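Local coordinates for N-acyl-D-glutamate deacylase (Bordetella bronchiseptica, PDB 3GIP), which catalyses the hydrolytic deacylation of N-acyl-D-glutamate to D-glutamate and a carboxylate, as a zinc-binding member of the amidohydrolase superfamily, at residues S217-E222 / T244-H249; D33-A38 / G423-V428. All coordinates share one frame; numbering follows the deposited sequence.

Contact 1: S217-E222 / T244-H249; sequences SHIRNE and TVVSHH. With ZN (zinc ion), chain F.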
# COMPACT_ATOMS: atom_id res chain seq x y z
N SER A 217 1.36 10.47 2.50
CA SER A 217 0.79 11.39 1.54
C SER A 217 0.92 11.12 0.06
O SER A 217 2.00 10.80 -0.45
CB SER A 217 1.33 12.80 1.81
OG SER A 217 0.82 13.75 0.88
N HIS A 218 -0.21 11.24 -0.63
CA HIS A 218 -0.23 11.16 -2.08
C HIS A 218 -0.14 12.67 -2.25
O HIS A 218 -1.11 13.40 -2.02
CB HIS A 218 -1.58 10.62 -2.59
CG HIS A 218 -1.75 10.74 -4.07
ND1 HIS A 218 -2.28 9.72 -4.84
CD2 HIS A 218 -1.48 11.75 -4.92
CE1 HIS A 218 -2.33 10.11 -6.10
NE2 HIS A 218 -1.85 11.34 -6.18
N ILE A 219 1.05 13.15 -2.60
CA ILE A 219 1.30 14.58 -2.72
C ILE A 219 0.46 15.36 -3.74
O ILE A 219 -0.20 14.79 -4.60
CB ILE A 219 2.81 14.84 -2.90
CG1 ILE A 219 3.32 14.26 -4.21
CG2 ILE A 219 3.57 14.19 -1.73
CD1 ILE A 219 4.82 14.42 -4.40
N ARG A 220 0.50 16.69 -3.61
CA ARG A 220 -0.30 17.58 -4.44
C ARG A 220 -0.19 17.39 -5.95
O ARG A 220 -1.20 17.42 -6.65
CB ARG A 220 -0.00 19.04 -4.07
CG ARG A 220 -1.00 20.04 -4.64
CD ARG A 220 -0.79 21.41 -4.02
NE ARG A 220 -1.04 21.40 -2.58
CZ ARG A 220 -2.24 21.50 -2.02
NH1 ARG A 220 -3.32 21.63 -2.78
NH2 ARG A 220 -2.36 21.47 -0.69
N ASN A 221 1.03 17.20 -6.44
CA ASN A 221 1.23 17.00 -7.86
C ASN A 221 2.46 16.14 -8.06
O ASN A 221 3.46 16.32 -7.37
CB ASN A 221 1.38 18.34 -8.58
CG ASN A 221 1.53 18.18 -10.08
OD1 ASN A 221 2.64 18.04 -10.59
ND2 ASN A 221 0.41 18.17 -10.78
N GLU A 222 2.39 15.21 -9.00
CA GLU A 222 3.51 14.32 -9.25
C GLU A 222 4.08 14.48 -10.65
O GLU A 222 4.72 13.57 -11.19
CB GLU A 222 3.07 12.87 -8.99
CG GLU A 222 2.57 12.67 -7.56
CD GLU A 222 2.28 11.22 -7.22
OE1 GLU A 222 1.30 10.66 -7.74
OE2 GLU A 222 3.06 10.63 -6.43
N THR A 244 6.74 11.06 8.44
CA THR A 244 6.11 11.21 7.14
C THR A 244 6.48 10.14 6.13
O THR A 244 7.61 9.65 6.11
CB THR A 244 6.51 12.58 6.54
OG1 THR A 244 6.13 13.62 7.45
CG2 THR A 244 5.84 12.81 5.19
N VAL A 245 5.52 9.77 5.28
CA VAL A 245 5.75 8.79 4.23
C VAL A 245 5.24 9.39 2.91
O VAL A 245 4.10 9.84 2.83
CB VAL A 245 4.99 7.47 4.48
CG1 VAL A 245 5.15 6.55 3.28
CG2 VAL A 245 5.52 6.79 5.73
N VAL A 246 6.10 9.41 1.90
CA VAL A 246 5.71 9.92 0.59
C VAL A 246 5.25 8.71 -0.21
O VAL A 246 6.05 7.86 -0.60
CB VAL A 246 6.90 10.59 -0.15
CG1 VAL A 246 6.43 11.10 -1.50
CG2 VAL A 246 7.46 11.73 0.69
N SER A 247 3.94 8.63 -0.43
CA SER A 247 3.34 7.51 -1.15
C SER A 247 3.70 7.44 -2.63
O SER A 247 3.87 8.46 -3.29
CB SER A 247 1.81 7.57 -1.02
OG SER A 247 1.41 7.47 0.33
N HIS A 248 3.79 6.20 -3.12
CA HIS A 248 4.09 5.92 -4.52
C HIS A 248 4.85 7.05 -5.20
O HIS A 248 4.37 7.66 -6.16
CB HIS A 248 2.79 5.59 -5.29
CG HIS A 248 1.64 6.52 -5.02
ND1 HIS A 248 1.74 7.88 -5.15
CD2 HIS A 248 0.35 6.26 -4.70
CE1 HIS A 248 0.55 8.43 -4.92
NE2 HIS A 248 -0.31 7.46 -4.66
N HIS A 249 6.05 7.32 -4.71
CA HIS A 249 6.86 8.40 -5.25
C HIS A 249 7.22 8.15 -6.70
O HIS A 249 7.68 7.06 -7.07
CB HIS A 249 8.11 8.61 -4.40
CG HIS A 249 8.82 9.89 -4.69
ND1 HIS A 249 8.14 11.06 -5.00
CD2 HIS A 249 10.13 10.20 -4.72
CE1 HIS A 249 9.01 12.02 -5.21
NE2 HIS A 249 10.23 11.53 -5.05
ZN ZN F . -2.36 7.78 -4.33
O HOH W 1 2.72 10.94 -3.63
O HOH W 2 5.59 11.59 -6.44
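Glu222 OE2 is gripped from the opposite segment and by two waters: it takes a weak N-H bond from His248 ND1 at 3.3 Å, meets a water that also accepts from Ile219 N and lies within bonding distance of Ser247 O, and receives a proton from a second water, 3.0 Å from His249 ND1. The carboxylate crosses the His248 ring with OE2 near the ring's edge, their planes 50° apart, while OE1 forms a salt bridge with Lys250. A carboxylate suits this place because it can accept from ND1, the ring nitrogen not bound to zinc, as a second-shell partner of the imidazole.

His248 NE2 binds the zinc at 2.1 Å and His218 ND1 binds it at 2.0 Å; Cys95 is the third protein ligand. Sharing the ion brings the rings into an offset edge-to-face pair: His248 turns its CE1 edge toward the rim of one face of His218, the planes at 89°. The His248 side chain reaches the metal with CG wedged between backbone N and carbonyl carbon (chi1 45°). Histidine fits both positions, since its flat ring can give either nitrogen to zinc.

Behind the site the backbones run parallel, Ser217 N bonding Val245 O at 2.8 Å and Ser247 N bonding Ser217 O at 2.9 Å. Small Ser217 bonds Thr186 through its hydroxyl, and Ile219 CG2 touches Val246 CG1. Strands 214-218 and 243-246, joined through helix 226-240, form a beta-alpha-beta unit of the TIM barrel, with the zinc-binding histidines at the strands' C-terminal ends and Ser217 and Ile219 packed on that helix.

Contact 2: D33-A38 / G423-V428; sequences DGRIAA and GAWADV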
# COMPACT_ATOMS: atom_id res chain seq x y z
N ASP A 33 1.53 -21.45 18.68
CA ASP A 33 0.60 -20.45 19.18
C ASP A 33 0.66 -19.15 18.38
O ASP A 33 0.54 -18.06 18.94
CB ASP A 33 0.87 -20.17 20.66
CG ASP A 33 0.74 -21.42 21.51
OD1 ASP A 33 -0.32 -22.08 21.44
OD2 ASP A 33 1.70 -21.75 22.25
N GLY A 34 0.86 -19.29 17.07
CA GLY A 34 0.91 -18.14 16.18
C GLY A 34 2.21 -17.36 16.16
O GLY A 34 2.35 -16.41 15.38
N ARG A 35 3.16 -17.76 16.99
CA ARG A 35 4.44 -17.06 17.08
C ARG A 35 5.61 -17.93 16.66
O ARG A 35 5.50 -19.15 16.58
CB ARG A 35 4.68 -16.61 18.52
CG ARG A 35 3.55 -15.81 19.13
CD ARG A 35 3.81 -14.33 19.02
NE ARG A 35 2.92 -13.56 19.89
CZ ARG A 35 3.09 -12.27 20.16
NH1 ARG A 35 4.12 -11.62 19.64
NH2 ARG A 35 2.24 -11.64 20.95
N ILE A 36 6.74 -17.29 16.39
CA ILE A 36 7.95 -18.02 16.02
C ILE A 36 8.47 -18.56 17.35
O ILE A 36 8.91 -17.79 18.21
CB ILE A 36 8.99 -17.09 15.37
CG1 ILE A 36 8.40 -16.50 14.08
CG2 ILE A 36 10.27 -17.85 15.07
CD1 ILE A 36 9.32 -15.54 13.37
N ALA A 37 8.39 -19.87 17.52
CA ALA A 37 8.81 -20.52 18.76
C ALA A 37 10.29 -20.88 18.81
O ALA A 37 10.86 -21.00 19.89
CB ALA A 37 7.96 -21.76 19.00
N ALA A 38 10.91 -21.06 17.65
CA ALA A 38 12.32 -21.42 17.62
C ALA A 38 12.90 -21.35 16.21
O ALA A 38 12.17 -21.44 15.22
CB ALA A 38 12.51 -22.82 18.19
N GLY A 423 9.64 -15.29 19.21
CA GLY A 423 8.72 -14.39 19.89
C GLY A 423 7.86 -13.52 18.98
O GLY A 423 6.78 -13.08 19.38
N ALA A 424 8.34 -13.27 17.77
CA ALA A 424 7.58 -12.45 16.83
C ALA A 424 6.44 -13.26 16.23
O ALA A 424 6.47 -14.49 16.25
CB ALA A 424 8.51 -11.93 15.74
N TRP A 425 5.44 -12.57 15.70
CA TRP A 425 4.31 -13.24 15.07
C TRP A 425 4.80 -14.03 13.86
O TRP A 425 5.68 -13.58 13.12
CB TRP A 425 3.25 -12.23 14.65
CG TRP A 425 2.50 -11.65 15.79
CD1 TRP A 425 2.63 -10.41 16.33
CD2 TRP A 425 1.49 -12.32 16.56
NE1 TRP A 425 1.77 -10.25 17.39
CE2 TRP A 425 1.05 -11.41 17.55
CE3 TRP A 425 0.90 -13.59 16.51
CZ2 TRP A 425 0.06 -11.73 18.48
CZ3 TRP A 425 -0.08 -13.92 17.44
CH2 TRP A 425 -0.49 -12.99 18.41
N ALA A 426 4.21 -15.21 13.66
CA ALA A 426 4.62 -16.07 12.56
C ALA A 426 4.03 -15.73 11.19
O ALA A 426 3.32 -16.55 10.59
CB ALA A 426 4.32 -17.53 12.91
N ASP A 427 4.32 -14.53 10.71
CA ASP A 427 3.89 -14.11 9.37
C ASP A 427 5.11 -14.56 8.55
O ASP A 427 6.20 -14.00 8.72
CB ASP A 427 3.73 -12.59 9.26
CG ASP A 427 2.54 -12.07 10.04
OD1 ASP A 427 1.58 -12.84 10.28
OD2 ASP A 427 2.55 -10.87 10.41
N VAL A 428 4.93 -15.55 7.69
CA VAL A 428 6.05 -16.09 6.94
C VAL A 428 5.74 -16.38 5.48
O VAL A 428 4.63 -16.78 5.14
CB VAL A 428 6.52 -17.43 7.57
CG1 VAL A 428 7.80 -17.92 6.90
CG2 VAL A 428 6.73 -17.26 9.06
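Arg35 lays its guanidinium flat on Trp425, the planes only 14° apart and CZ 3.8 Å from the centroid of the six-membered ring, a cation-pi stack. The chain turns about CB-CG (chi2 -96°), which carries CD over the same ring for a CH-pi contact before the guanidinium spreads above CE2 and CZ2. From there NH1 makes a weak hydrogen bond of 3.0 Å with Gly423 O. Arginine suits the place because its long, flat, charged end can stack and donate at once. Although CB of Trp425 points away, CG set beside the backbone N (chi1 -73°) brings the indole back to Arg35 and to Gly34 O, which lies at its edge, 3.4 Å from CE3. Gly34 has a positive phi, which favours glycine.

Backbone bonds hold the rest: Gly423 N to Ile36 O, Ile36 N to Ala424 O and Ala426 N to Gly34 O, each 2.8 Å. Ile36 extends CG1 and CD1 past Ala424 O toward the small methyls of Ala424 and Ala426. The loop before strand 428-431 thus docks on strand 35-40, an outermost strand of a four-stranded mixed sheet, with Ile36, Ala426 and Val428 packed against strand 28-32.

In the fold
Contact 1 is fully buried in the zinc-bearing barrel, whereas contact 2 is partly buried and lies on the opposite side of the chain's centre; their centres are 33 Å apart and they do not touch. Contact 1 pairs neighbouring strands of a single beta-alpha-beta unit. Contact 2 brings together parts of the chain 385 residues apart, and contact 1 is nested within the loop it closes. No strand or helix is common to both. The chemistry follows the setting: buried histidines bind a metal in contact 1, with a carboxylate and ordered waters behind them, while contact 2 relies on backbone bonds and a cation-pi stack between partly exposed side chains.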